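Local coordinates for L-2,4-diaminobutyric acid acetyltransferase (Geobacillus sp., PDB 6SLL), which catalyses transfer of an acetyl group from acetyl-coenzyme A to L-2,4-diaminobutyric acid, a step in the biosynthesis of the chemical chaperone ectoine, at residues B[20-25]-B[29-34]; B[61-66]-B[71-76]; B[91-96]-B[104-109]; B[136-141]-B[169-174]. All coordinates share one frame; numbering follows the deposited sequence.

Contact 1: B[20-25]-B[29-34]; sequences VYRRPE and GTRVWE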
loop_
_atom_site.group_PDB
_atom_site.type_symbol
_atom_site.label_atom_id
_atom_site.label_comp_id
_atom_site.label_asym_id
_atom_site.label_seq_id
_atom_site.Cartn_x
_atom_site.Cartn_y
_atom_site.Cartn_z
ATOM N N VAL B 20 -5.941 9.837 22.571
ATOM C CA VAL B 20 -4.637 10.316 22.178
ATOM C C VAL B 20 -4.364 9.901 20.717
ATOM O O VAL B 20 -4.724 8.844 20.259
ATOM C CB VAL B 20 -3.654 10.037 23.178
ATOM C CG1 VAL B 20 -3.893 10.631 24.544
ATOM C CG2 VAL B 20 -3.530 8.655 23.322
ATOM N N TYR B 21 -3.657 10.824 20.055
ATOM C CA TYR B 21 -3.405 10.732 18.598
ATOM C C TYR B 21 -1.939 10.618 18.342
ATOM O O TYR B 21 -1.152 11.429 18.944
ATOM C CB TYR B 21 -4.010 11.950 17.878
ATOM C CG TYR B 21 -5.544 11.997 18.045
ATOM C CD1 TYR B 21 -6.380 11.308 17.170
ATOM C CD2 TYR B 21 -6.112 12.722 19.066
ATOM C CE1 TYR B 21 -7.741 11.337 17.320
ATOM C CE2 TYR B 21 -7.474 12.683 19.251
ATOM C CZ TYR B 21 -8.322 12.019 18.373
ATOM O OH TYR B 21 -9.659 11.965 18.499
ATOM N N ARG B 22 -1.502 9.747 17.470
ATOM C CA ARG B 22 -0.069 9.597 17.202
ATOM C C ARG B 22 0.087 8.927 15.805
ATOM O O ARG B 22 -0.813 8.332 15.288
ATOM C CB ARG B 22 0.637 8.699 18.226
ATOM C CG ARG B 22 0.131 7.279 18.275
ATOM C CD ARG B 22 0.834 6.475 19.315
ATOM N NE ARG B 22 0.229 5.104 19.461
ATOM C CZ ARG B 22 0.554 4.031 18.718
ATOM N NH1 ARG B 22 1.395 4.178 17.694
ATOM N NH2 ARG B 22 -0.022 2.888 18.916
ATOM N N ARG B 23 1.302 9.003 15.272
ATOM C CA ARG B 23 1.547 8.215 14.084
ATOM C C ARG B 23 1.733 6.736 14.435
ATOM O O ARG B 23 2.173 6.371 15.572
ATOM C CB ARG B 23 2.735 8.780 13.264
ATOM C CG ARG B 23 4.032 8.382 13.885
ATOM C CD ARG B 23 5.223 8.983 13.011
ATOM N NE ARG B 23 5.065 10.476 12.577
ATOM C CZ ARG B 23 5.132 11.668 13.208
ATOM N NH1 ARG B 23 5.409 11.520 14.173
ATOM N NH2 ARG B 23 4.886 13.017 13.053
ATOM N N PRO B 24 1.363 5.874 13.533
ATOM C CA PRO B 24 1.582 4.441 13.782
ATOM C C PRO B 24 3.017 4.051 13.666
ATOM O O PRO B 24 3.836 4.834 13.137
ATOM C CB PRO B 24 0.746 3.781 12.682
ATOM C CG PRO B 24 0.813 4.740 11.540
ATOM C CD PRO B 24 0.758 6.129 12.225
ATOM N N GLU B 25 3.316 2.841 14.075
ATOM C CA GLU B 25 4.595 2.194 13.907
ATOM C C GLU B 25 4.328 0.794 13.312
ATOM O O GLU B 25 3.203 0.309 13.398
ATOM C CB GLU B 25 5.364 2.134 15.217
ATOM C CG GLU B 25 5.428 3.486 15.919
ATOM C CD GLU B 25 6.392 4.378 15.207
ATOM O OE1 GLU B 25 7.270 3.876 14.394
ATOM O OE2 GLU B 25 6.327 5.590 15.410
ATOM N N GLY B 29 0.830 -2.992 13.447
ATOM C CA GLY B 29 0.153 -3.576 12.298
ATOM C C GLY B 29 -0.945 -4.567 12.664
ATOM O O GLY B 29 -2.050 -4.482 12.078
ATOM N N THR B 30 -0.678 -5.496 13.618
ATOM C CA THR B 30 -1.731 -6.410 13.995
ATOM C C THR B 30 -2.951 -5.771 14.554
ATOM O O THR B 30 -4.082 -6.115 14.238
ATOM C CB THR B 30 -1.132 -7.517 14.898
ATOM O OG1 THR B 30 -0.456 -8.455 14.051
ATOM C CG2 THR B 30 -2.186 -8.207 15.708
ATOM N N ARG B 31 -2.750 -4.813 15.503
ATOM C CA ARG B 31 -3.906 -4.200 16.136
ATOM C C ARG B 31 -4.696 -3.343 15.171
ATOM O O ARG B 31 -5.928 -3.229 15.235
ATOM C CB ARG B 31 -3.517 -3.409 17.370
ATOM C CG ARG B 31 -3.124 -4.302 18.540
ATOM C CD ARG B 31 -2.988 -3.627 19.952
ATOM N NE ARG B 31 -2.135 -2.571 19.985
ATOM C CZ ARG B 31 -2.270 -1.551 20.781
ATOM N NH1 ARG B 31 -3.336 -1.174 21.573
ATOM N NH2 ARG B 31 -1.276 -0.678 20.717
ATOM N N VAL B 32 -3.959 -2.693 14.231
ATOM C CA VAL B 32 -4.676 -1.959 13.158
ATOM C C VAL B 32 -5.462 -2.901 12.266
ATOM O O VAL B 32 -6.617 -2.660 11.937
ATOM C CB VAL B 32 -3.653 -1.097 12.338
ATOM C CG1 VAL B 32 -4.347 -0.557 11.104
ATOM C CG2 VAL B 32 -3.123 -0.003 13.208
ATOM N N TRP B 33 -4.847 -4.044 11.889
ATOM C CA TRP B 33 -5.513 -5.050 11.106
ATOM C C TRP B 33 -6.823 -5.490 11.806
ATOM O O TRP B 33 -7.856 -5.624 11.164
ATOM C CB TRP B 33 -4.537 -6.190 10.865
ATOM C CG TRP B 33 -5.112 -7.365 10.100
ATOM C CD1 TRP B 33 -5.239 -7.492 8.760
ATOM C CD2 TRP B 33 -5.674 -8.572 10.691
ATOM N NE1 TRP B 33 -5.810 -8.708 8.457
ATOM C CE2 TRP B 33 -6.072 -9.387 9.608
ATOM C CE3 TRP B 33 -5.785 -9.017 11.995
ATOM C CZ2 TRP B 33 -6.593 -10.628 9.805
ATOM C CZ3 TRP B 33 -6.272 -10.285 12.199
ATOM C CH2 TRP B 33 -6.702 -11.065 11.131
ATOM N N GLU B 34 -6.687 -5.761 13.107
ATOM C CA GLU B 34 -7.891 -6.166 13.861
ATOM C C GLU B 34 -8.970 -5.128 13.849
ATOM O O GLU B 34 -10.188 -5.430 13.686
ATOM C CB GLU B 34 -7.502 -6.521 15.302
ATOM C CG GLU B 34 -6.672 -7.825 15.381
ATOM C CD GLU B 34 -6.145 -8.145 16.718
ATOM O OE1 GLU B 34 -6.002 -7.219 17.528
ATOM O OE2 GLU B 34 -5.842 -9.332 16.953
#
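Arg22 and Arg31 meet side chain to side chain where strand 20-22, outermost in the GNAT sheet of this chain, turns through a short loop into the first helix, and the case shows how two cations can be brought together by shared acids. Arg22 NH2 and Arg31 NH2 stand 4.2 Å apart, the guanidinium planes are inclined by 25°, and the Arg31 atom arrives at the edge of the Arg22 group, near its plane. Arg22 starts with CG wedged between the backbone N and the carbonyl carbon (chi1 61°) and then runs extended to NE, which carries its charged end out to the helix; Arg31 answers with a chain bent at chi3.

The ionic partners explain the pairing. Arg22 forms salt bridges to Glu65 of the adjacent strand and to Asp28 just ahead of the helix, whereas the ion pairs of Arg31 with the same two acids are long and weak, and its NH1 adds a weak hydrogen bond to Gly68 O. A leucine in place of Arg22 is likely to leave Glu65 and Asp28 without the cation that bridges them.

Backbone contact is slight: Glu25 O lies 4.1 Å from Gly29 N with no hydrogen bond between them, while Glu25 N is held by the Asp28 carboxylate. Arg22 NH1 also donates to Arg23 O at 3.1 Å, a bent bond with an angle of 137° at the hydrogen.

Contact 2: B[61-66]-B[71-76]; sequences CMIAEH and VGFISA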
loop_
_atom_site.group_PDB
_atom_site.type_symbol
_atom_site.label_atom_id
_atom_site.label_comp_id
_atom_site.label_asym_id
_atom_site.label_seq_id
_atom_site.Cartn_x
_atom_site.Cartn_y
_atom_site.Cartn_z
ATOM N N CYS B 61 0.171 8.787 8.205
ATOM C CA CYS B 61 -0.920 7.991 8.764
ATOM C C CYS B 61 -1.185 8.452 10.190
ATOM O O CYS B 61 -0.347 9.149 10.810
ATOM C CB CYS B 61 -0.557 6.487 8.768
ATOM S SG CYS B 61 -0.368 5.756 7.144
ATOM N N MET B 62 -2.281 8.026 10.772
ATOM C CA MET B 62 -2.712 8.454 12.105
ATOM C C MET B 62 -3.347 7.276 12.847
ATOM O O MET B 62 -4.051 6.449 12.218
ATOM C CB MET B 62 -3.823 9.560 11.943
ATOM C CG MET B 62 -4.278 10.277 13.082
ATOM S SD MET B 62 -2.872 11.031 14.099
ATOM C CE MET B 62 -2.429 12.025 12.722
ATOM N N ILE B 63 -3.077 7.222 14.152
ATOM C CA ILE B 63 -3.792 6.343 15.111
ATOM C C ILE B 63 -4.433 7.143 16.187
ATOM O O ILE B 63 -3.886 8.160 16.620
ATOM C CB ILE B 63 -2.742 5.340 15.757
ATOM C CG1 ILE B 63 -2.588 4.102 14.808
ATOM C CG2 ILE B 63 -3.102 4.904 17.187
ATOM C CD1 ILE B 63 -1.686 3.057 15.272
ATOM N N ALA B 64 -5.593 6.673 16.625
ATOM C CA ALA B 64 -6.241 7.148 17.842
ATOM C C ALA B 64 -6.332 6.035 18.823
ATOM O O ALA B 64 -6.687 4.897 18.498
ATOM C CB ALA B 64 -7.658 7.641 17.518
ATOM N N GLU B 65 -5.962 6.343 20.092
ATOM C CA GLU B 65 -6.000 5.359 21.175
ATOM C C GLU B 65 -6.819 5.900 22.344
ATOM O O GLU B 65 -6.759 7.112 22.618
ATOM C CB GLU B 65 -4.648 5.048 21.694
ATOM C CG GLU B 65 -3.935 4.168 20.788
ATOM C CD GLU B 65 -2.393 4.025 21.097
ATOM O OE1 GLU B 65 -1.798 4.994 21.416
ATOM O OE2 GLU B 65 -1.882 2.925 21.080
ATOM N N HIS B 66 -7.531 5.032 23.000
ATOM C CA HIS B 66 -8.325 5.420 24.191
ATOM C C HIS B 66 -8.146 4.330 25.215
ATOM O O HIS B 66 -8.433 3.159 24.940
ATOM C CB HIS B 66 -9.760 5.614 23.816
ATOM C CG HIS B 66 -10.618 6.010 25.031
ATOM N ND1 HIS B 66 -11.525 5.147 25.551
ATOM C CD2 HIS B 66 -10.697 7.146 25.732
ATOM C CE1 HIS B 66 -12.066 5.736 26.607
ATOM N NE2 HIS B 66 -11.623 6.957 26.690
ATOM N N VAL B 71 -8.500 2.756 18.737
ATOM C CA VAL B 71 -9.879 3.028 18.396
ATOM C C VAL B 71 -10.074 3.695 17.058
ATOM O O VAL B 71 -11.199 3.886 16.613
ATOM C CB VAL B 71 -10.623 3.739 19.526
ATOM C CG1 VAL B 71 -10.683 2.872 20.805
ATOM C CG2 VAL B 71 -10.073 5.106 19.772
ATOM N N GLY B 72 -8.970 4.179 16.434
ATOM C CA GLY B 72 -9.075 4.832 15.133
ATOM C C GLY B 72 -7.820 4.672 14.374
ATOM O O GLY B 72 -6.701 4.588 14.928
ATOM N N PHE B 73 -7.952 4.705 13.044
ATOM C CA PHE B 73 -6.776 4.645 12.115
ATOM C C PHE B 73 -7.165 5.388 10.860
ATOM O O PHE B 73 -8.291 5.266 10.345
ATOM C CB PHE B 73 -6.434 3.194 11.801
ATOM C CG PHE B 73 -5.309 3.011 10.814
ATOM C CD1 PHE B 73 -4.022 3.235 11.187
ATOM C CD2 PHE B 73 -5.549 2.519 9.554
ATOM C CE1 PHE B 73 -2.971 3.003 10.322
ATOM C CE2 PHE B 73 -4.538 2.258 8.653
ATOM C CZ PHE B 73 -3.241 2.506 9.048
ATOM N N ILE B 74 -6.174 6.107 10.323
ATOM C CA ILE B 74 -6.200 6.605 8.922
ATOM C C ILE B 74 -4.942 6.227 8.264
ATOM O O ILE B 74 -3.826 6.561 8.736
ATOM C CB ILE B 74 -6.427 8.153 8.837
ATOM C CG1 ILE B 74 -7.616 8.563 9.464
ATOM C CG2 ILE B 74 -6.382 8.550 7.346
ATOM C CD1 ILE B 74 -7.943 10.015 9.290
ATOM N N SER B 75 -5.043 5.602 7.068
ATOM C CA SER B 75 -3.907 5.424 6.195
ATOM C C SER B 75 -3.987 6.414 5.022
ATOM O O SER B 75 -5.063 6.640 4.440
ATOM C CB SER B 75 -3.853 4.039 5.648
ATOM O OG SER B 75 -5.075 3.633 5.072
ATOM N N ALA B 76 -2.831 6.980 4.669
ATOM C CA ALA B 76 -2.768 7.870 3.528
ATOM C C ALA B 76 -1.369 7.856 3.036
ATOM O O ALA B 76 -0.401 7.471 3.694
ATOM C CB ALA B 76 -3.166 9.292 3.933
#
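Ile63 and Phe73 form a non-hydrogen-bonded pair of an antiparallel beta hairpin in the GNAT sheet, both side chains on one face. The isoleucine comes at the edge of the ring, in its plane, CG1 lying 4.0 Å from Phe73 CD1, and Phe73 CD1 also comes within 3.4 Å of Met62 O. Because CG of Phe73 is anti to the backbone N (chi1 177°), the ring leans forward along its own strand, over Ser75 N, which sits off one face toward the rim. With an alanine at Phe73 the ring would be gone, which would probably open a gap beside Ile63 CG1.

Met62, Ala64 and Ile74 occupy the other face, where Met62 and Ile74 meet through their CB atoms at 4.3 Å. Cys61 SG rests 3.7 Å from Ser75 CA.

Met62 and Ile74 exchange two backbone hydrogen bonds, and Ala64 N donates to Gly72 O. Near the turn the pairing slips into a classic beta bulge: Val71 N at 2.8 Å and Gly72 N at 3.2 Å both bond to Ala64 O, from the same face of its plane.

Contact 3: B[91-96]-B[104-109]; sequences VAVASS and KAMLTG. With COA (coenzyme A), chain F.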
loop_
_atom_site.group_PDB
_atom_site.type_symbol
_atom_site.label_atom_id
_atom_site.label_comp_id
_atom_site.label_asym_id
_atom_site.label_seq_id
_atom_site.Cartn_x
_atom_site.Cartn_y
_atom_site.Cartn_z
ATOM N N VAL B 91 -10.145 4.924 6.502
ATOM C CA VAL B 91 -10.465 5.581 7.766
ATOM C C VAL B 91 -11.340 4.667 8.561
ATOM O O VAL B 91 -12.429 4.304 8.037
ATOM C CB VAL B 91 -11.105 6.969 7.555
ATOM C CG1 VAL B 91 -11.362 7.652 8.853
ATOM C CG2 VAL B 91 -10.410 7.836 6.544
ATOM N N ALA B 92 -10.981 4.354 9.771
ATOM C CA ALA B 92 -11.798 3.447 10.619
ATOM C C ALA B 92 -11.840 3.981 12.040
ATOM O O ALA B 92 -10.784 4.364 12.564
ATOM C CB ALA B 92 -11.151 2.053 10.639
ATOM N N VAL B 93 -13.023 3.905 12.652
ATOM C CA VAL B 93 -13.134 4.129 14.092
ATOM C C VAL B 93 -13.921 2.930 14.622
ATOM O O VAL B 93 -14.944 2.492 14.055
ATOM C CB VAL B 93 -13.821 5.475 14.379
ATOM C CG1 VAL B 93 -14.201 5.635 15.847
ATOM C CG2 VAL B 93 -12.931 6.638 13.924
ATOM N N ALA B 94 -13.478 2.381 15.742
ATOM C CA ALA B 94 -14.131 1.251 16.395
ATOM C C ALA B 94 -15.573 1.630 16.704
ATOM O O ALA B 94 -15.877 2.736 17.151
ATOM C CB ALA B 94 -13.395 0.927 17.689
ATOM N N SER B 95 -16.479 0.659 16.474
ATOM C CA SER B 95 -17.857 0.803 16.755
ATOM C C SER B 95 -18.191 1.451 18.076
ATOM O O SER B 95 -19.083 2.277 18.254
ATOM C CB SER B 95 -18.453 -0.576 16.630
ATOM O OG SER B 95 -19.853 -0.458 16.773
ATOM N N SER B 96 -17.471 0.989 19.096
ATOM C CA SER B 96 -17.621 1.424 20.481
ATOM C C SER B 96 -17.352 2.842 20.683
ATOM O O SER B 96 -17.770 3.445 21.704
ATOM C CB SER B 96 -16.558 0.595 21.375
ATOM O OG SER B 96 -15.263 0.811 20.821
ATOM N N LYS B 104 -12.961 12.933 12.639
ATOM C CA LYS B 104 -12.710 14.306 12.268
ATOM C C LYS B 104 -11.382 14.766 12.868
ATOM O O LYS B 104 -10.618 15.459 12.203
ATOM C CB LYS B 104 -13.827 15.164 12.753
ATOM C CG LYS B 104 -13.769 16.611 12.404
ATOM C CD LYS B 104 -14.952 17.409 12.989
ATOM C CE LYS B 104 -16.277 17.020 12.409
ATOM N NZ LYS B 104 -17.305 18.134 12.649
ATOM N N ALA B 105 -11.099 14.393 14.082
ATOM C CA ALA B 105 -9.843 14.785 14.749
ATOM C C ALA B 105 -8.673 14.089 14.066
ATOM O O ALA B 105 -7.596 14.731 13.928
ATOM C CB ALA B 105 -9.859 14.462 16.236
ATOM N N MET B 106 -8.803 12.846 13.651
ATOM C CA MET B 106 -7.701 12.206 12.983
ATOM C C MET B 106 -7.409 12.874 11.636
ATOM O O MET B 106 -6.257 13.044 11.256
ATOM C CB MET B 106 -8.001 10.715 12.677
ATOM C CG MET B 106 -7.948 9.808 13.892
ATOM S SD MET B 106 -7.943 8.055 13.505
ATOM C CE MET B 106 -9.557 7.862 12.742
ATOM N N LEU B 107 -8.478 13.237 10.885
ATOM C CA LEU B 107 -8.283 13.807 9.563
ATOM C C LEU B 107 -7.689 15.185 9.697
ATOM O O LEU B 107 -6.707 15.555 8.999
ATOM C CB LEU B 107 -9.631 13.859 8.818
ATOM C CG LEU B 107 -9.640 14.493 7.441
ATOM C CD1 LEU B 107 -8.604 13.838 6.499
ATOM C CD2 LEU B 107 -11.008 14.446 6.808
ATOM N N THR B 108 -8.195 16.024 10.596
ATOM C CA THR B 108 -7.665 17.373 10.809
ATOM C C THR B 108 -6.216 17.199 11.279
ATOM O O THR B 108 -5.275 17.917 10.801
ATOM C CB THR B 108 -8.492 18.090 11.892
ATOM O OG1 THR B 108 -9.788 18.293 11.348
ATOM C CG2 THR B 108 -7.865 19.403 12.338
ATOM N N GLY B 109 -5.951 16.309 12.204
ATOM C CA GLY B 109 -4.590 16.129 12.683
ATOM C C GLY B 109 -3.661 15.622 11.639
ATOM O O GLY B 109 -2.496 16.089 11.538
HETATM N N1A COA F . -24.955 9.299 11.746
HETATM C C2A COA F . -24.940 10.584 11.364
HETATM N N3A COA F . -23.882 11.377 11.180
HETATM C C4A COA F . -22.707 10.752 11.475
HETATM C C5A COA F . -22.612 9.418 11.849
HETATM C C6A COA F . -23.783 8.645 11.986
HETATM N N6A COA F . -23.828 7.402 12.367
HETATM N N7A COA F . -21.279 9.144 12.123
HETATM C C8A COA F . -20.605 10.246 11.831
HETATM N N9A COA F . -21.446 11.220 11.404
HETATM C C1B COA F . -21.071 12.498 10.979
HETATM C C2B COA F . -20.771 13.445 12.147
HETATM O O2B COA F . -21.926 14.059 12.609
HETATM C C3B COA F . -19.701 14.301 11.495
HETATM O O3B COA F . -20.392 15.187 10.518
HETATM P P3B COA F . -20.655 16.755 10.849
HETATM O O7A COA F . -19.202 17.267 10.736
HETATM O O8A COA F . -21.714 17.183 9.822
HETATM O O9A COA F . -20.765 16.966 12.444
HETATM C C4B COA F . -18.952 13.319 10.636
HETATM O O4B COA F . -19.865 12.329 10.234
HETATM C C5B COA F . -17.685 12.858 11.361
HETATM O O5B COA F . -18.033 12.309 12.654
HETATM P P1A COA F . -16.972 11.612 13.612
HETATM O O1A COA F . -17.603 11.464 14.937
HETATM O O2A COA F . -15.647 12.266 13.505
HETATM O O3A COA F . -16.909 10.168 12.898
HETATM P P2A COA F . -16.494 8.777 13.605
HETATM O O4A COA F . -15.348 8.982 14.518
HETATM O O5A COA F . -17.724 8.142 14.171
HETATM O O6A COA F . -15.968 7.961 12.387
HETATM C CBP COA F . -16.228 6.668 10.371
HETATM C CCP COA F . -16.597 7.942 11.083
HETATM C CDP COA F . -16.710 6.795 8.895
HETATM C CEP COA F . -14.753 6.487 10.401
HETATM C CAP COA F . -16.956 5.507 11.126
HETATM O OAP COA F . -18.386 5.680 10.935
HETATM C C9P COA F . -16.586 4.125 10.713
HETATM O O9P COA F . -15.465 3.615 10.883
HETATM N N8P COA F . -17.613 3.458 10.120
HETATM C C7P COA F . -17.631 2.163 9.644
HETATM C C6P COA F . -19.099 1.506 9.784
HETATM C C5P COA F . -20.044 1.935 8.711
HETATM O O5P COA F . -20.158 3.187 8.464
HETATM N N4P COA F . -20.761 1.120 8.173
HETATM C C3P COA F . -21.786 1.477 7.105
HETATM C C2P COA F . -22.370 -0.007 6.474
HETATM S S1P COA F . -23.476 -0.649 7.693
#
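Met106 makes a small, buried helix-on-strand contact with Ala92 and Val93 in the interior of the fold, the helix 104-109 axis passing 10.0 Å from that of strand 91-93. A single methyl does the touching: Met106 CE lies 3.8 Å from Val93 CG2 and 3.7 Å from Ala92 O, with Val91 CG1 a little farther off. The methionine reaches them by a turn at chi3 (-64°), swinging CE toward the strand.

Strand and helix belong to a beta-alpha-beta unit whose loop and helix start form the pyrophosphate-binding site of GNAT enzymes; here the backbone N-H groups of Arg99, Gly101 and Ala103 bond to coenzyme A. Val93 N donates almost straight (169°) to the pantetheine carbonyl O9P at 3.0 Å, while Val93 CG2 packs 3.4 Å from the phosphate oxygen O4A. Lys104 N donates to O2A, on the other phosphate of the diphosphate, at 2.9 Å. The Lys104 chain bends at chi3, bringing NZ to hydrogen-bond O7A of the ribose phosphate at 2.8 Å, with Glu143 as a second, acidic partner.

Contact 4: B[136-141]-B[169-174]; sequences LFLGYA and PLFVIG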
loop_
_atom_site.group_PDB
_atom_site.type_symbol
_atom_site.label_atom_id
_atom_site.label_comp_id
_atom_site.label_asym_id
_atom_site.label_seq_id
_atom_site.Cartn_x
_atom_site.Cartn_y
_atom_site.Cartn_z
ATOM N N LEU B 136 -17.960 12.696 6.755
ATOM C CA LEU B 136 -16.636 13.083 7.246
ATOM C C LEU B 136 -15.959 13.965 6.227
ATOM O O LEU B 136 -15.438 15.062 6.510
ATOM C CB LEU B 136 -15.834 11.849 7.509
ATOM C CG LEU B 136 -14.377 12.103 7.852
ATOM C CD1 LEU B 136 -14.225 12.832 9.167
ATOM C CD2 LEU B 136 -13.684 10.756 7.883
ATOM N N PHE B 137 -15.872 13.463 4.952
ATOM C CA PHE B 137 -15.051 14.144 3.972
ATOM C C PHE B 137 -15.781 15.404 3.439
ATOM O O PHE B 137 -15.124 16.443 3.252
ATOM C CB PHE B 137 -14.682 13.230 2.826
ATOM C CG PHE B 137 -13.614 12.272 3.246
ATOM C CD1 PHE B 137 -12.285 12.692 3.336
ATOM C CD2 PHE B 137 -13.900 10.977 3.500
ATOM C CE1 PHE B 137 -11.307 11.878 3.716
ATOM C CE2 PHE B 137 -12.876 10.091 3.888
ATOM C CZ PHE B 137 -11.617 10.573 4.010
ATOM N N LEU B 138 -17.092 15.311 3.149
ATOM C CA LEU B 138 -17.748 16.479 2.672
ATOM C C LEU B 138 -17.898 17.546 3.727
ATOM O O LEU B 138 -17.709 18.754 3.435
ATOM C CB LEU B 138 -19.094 16.168 2.098
ATOM C CG LEU B 138 -19.098 15.235 0.880
ATOM C CD1 LEU B 138 -20.531 14.928 0.461
ATOM C CD2 LEU B 138 -18.323 15.881 -0.297
ATOM N N GLY B 139 -18.037 17.150 4.966
ATOM C CA GLY B 139 -18.014 18.115 6.121
ATOM C C GLY B 139 -16.703 18.790 6.288
ATOM O O GLY B 139 -16.584 19.981 6.598
ATOM N N TYR B 140 -15.590 18.065 6.135
ATOM C CA TYR B 140 -14.252 18.676 6.184
ATOM C C TYR B 140 -14.121 19.736 5.122
ATOM O O TYR B 140 -13.647 20.877 5.426
ATOM C CB TYR B 140 -13.210 17.547 6.016
ATOM C CG TYR B 140 -11.788 18.023 6.146
ATOM C CD1 TYR B 140 -11.295 18.402 7.348
ATOM C CD2 TYR B 140 -10.973 18.062 5.116
ATOM C CE1 TYR B 140 -10.004 18.816 7.489
ATOM C CE2 TYR B 140 -9.704 18.555 5.208
ATOM C CZ TYR B 140 -9.171 18.970 6.422
ATOM O OH TYR B 140 -7.884 19.420 6.470
ATOM N N ALA B 141 -14.509 19.463 3.916
ATOM C CA ALA B 141 -14.411 20.444 2.876
ATOM C C ALA B 141 -15.319 21.687 3.183
ATOM O O ALA B 141 -14.915 22.822 3.068
ATOM C CB ALA B 141 -14.754 19.848 1.550
ATOM N N PRO B 169 -16.532 5.614 -5.976
ATOM C CA PRO B 169 -16.345 6.879 -6.682
ATOM C C PRO B 169 -15.238 7.689 -5.995
ATOM O O PRO B 169 -15.039 7.642 -4.770
ATOM C CB PRO B 169 -17.666 7.569 -6.542
ATOM C CG PRO B 169 -18.319 6.840 -5.473
ATOM C CD PRO B 169 -17.849 5.505 -5.365
ATOM N N LEU B 170 -14.534 8.467 -6.807
ATOM C CA LEU B 170 -13.399 9.298 -6.349
ATOM C C LEU B 170 -13.815 10.681 -5.960
ATOM O O LEU B 170 -14.383 11.421 -6.767
ATOM C CB LEU B 170 -12.322 9.360 -7.466
ATOM C CG LEU B 170 -11.079 10.082 -7.137
ATOM C CD1 LEU B 170 -10.252 9.353 -6.075
ATOM C CD2 LEU B 170 -10.264 10.341 -8.402
ATOM N N PHE B 171 -13.550 11.036 -4.707
ATOM C CA PHE B 171 -13.757 12.382 -4.204
ATOM C C PHE B 171 -12.457 13.060 -4.315
ATOM O O PHE B 171 -11.398 12.588 -3.884
ATOM C CB PHE B 171 -14.209 12.313 -2.722
ATOM C CG PHE B 171 -15.646 11.880 -2.516
ATOM C CD1 PHE B 171 -16.076 10.603 -2.889
ATOM C CD2 PHE B 171 -16.553 12.753 -2.001
ATOM C CE1 PHE B 171 -17.392 10.188 -2.751
ATOM C CE2 PHE B 171 -17.878 12.295 -1.802
ATOM C CZ PHE B 171 -18.310 11.093 -2.357
ATOM N N VAL B 172 -12.462 14.274 -4.842
ATOM C CA VAL B 172 -11.300 15.184 -4.961
ATOM C C VAL B 172 -11.638 16.443 -4.158
ATOM O O VAL B 172 -12.591 17.183 -4.569
ATOM C CB VAL B 172 -10.916 15.538 -6.395
ATOM C CG1 VAL B 172 -9.703 16.485 -6.438
ATOM C CG2 VAL B 172 -10.607 14.261 -7.166
ATOM N N ILE B 173 -10.916 16.715 -3.103
ATOM C CA ILE B 173 -11.185 17.858 -2.234
ATOM C C ILE B 173 -10.050 18.829 -2.336
ATOM O O ILE B 173 -8.890 18.471 -2.181
ATOM C CB ILE B 173 -11.334 17.427 -0.815
ATOM C CG1 ILE B 173 -12.532 16.427 -0.627
ATOM C CG2 ILE B 173 -11.518 18.601 0.135
ATOM C CD1 ILE B 173 -12.480 15.651 0.627
ATOM N N GLY B 174 -10.352 20.052 -2.703
ATOM C CA GLY B 174 -9.362 21.063 -2.944
ATOM C C GLY B 174 -9.728 21.962 -4.054
ATOM O O GLY B 174 -10.745 21.799 -4.702
#
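Helix 136-141, bearing Phe137, Leu138 and Ala141, runs nearly in the same direction as strand 169-173, bearing Phe171 and Ile173, their axes 18° apart and 9.8 Å from each other at closest approach. The side chains that meet are apolar, and no hydrogen bond passes between the segments.

Ile173 is the main contributor from the strand. Its two branches divide the work: CG1 is set beside the backbone N (chi1 -61°), and Ile173 CD1 reaches Phe137, 3.9 Å from Phe137 CB and 3.8 Å from Phe137 O, while Ile173 CG2 meets Ala141 CB at 3.7 Å. Phe137 and Ala141 lie one helical turn apart, joined by the bond from Ala141 N to Phe137 O, and the isoleucine therefore spans that turn. Its side chain crosses the Phe137 side chain at about a right angle.

Two residues back along the strand, Phe171 takes Leu138 at its ring edge. Leu138 leaves the helix to one flank, yet its end swings back to place CD2 in the plane of the ring, 3.9 Å from Phe171 CE2. Ser148 and Val150 of the strand 148-154 region adjoin Leu138 and Phe171 respectively.

Such covering of a sheet by a helix characterises the C-terminal half of the GNAT fold. Here it borders the active site: Leu136 belongs to the coenzyme A pocket, and the Phe137 side chain lies about 6 Å from bound 2,4-diaminobutyric acid.

How the contacts relate
From the N terminus the four contacts follow one another in series, with no nesting or crossing. Contact 1 closes the short loop between strand 20-22, outermost in the sheet of this chain, and the first helix. Contact 2 closes the beta hairpin of strands 62-66 and 69-78, and its strand 62-66 pairs with strand 20-22 of contact 1. Contact 3 closes the pyrophosphate-binding loop between strand 85-93 and helix 102-112; its strand adjoins strand 69-78 of contact 2, and Met106 packs on both Tyr21 and Ile74. Contact 4 spans a longer excursion, tying helix 131-144 to strand 168-173 across the centre of the chain from contacts 1 and 2. Contact 3 bridges the halves, since Leu107 touches Tyr140 and Val91 touches Phe137.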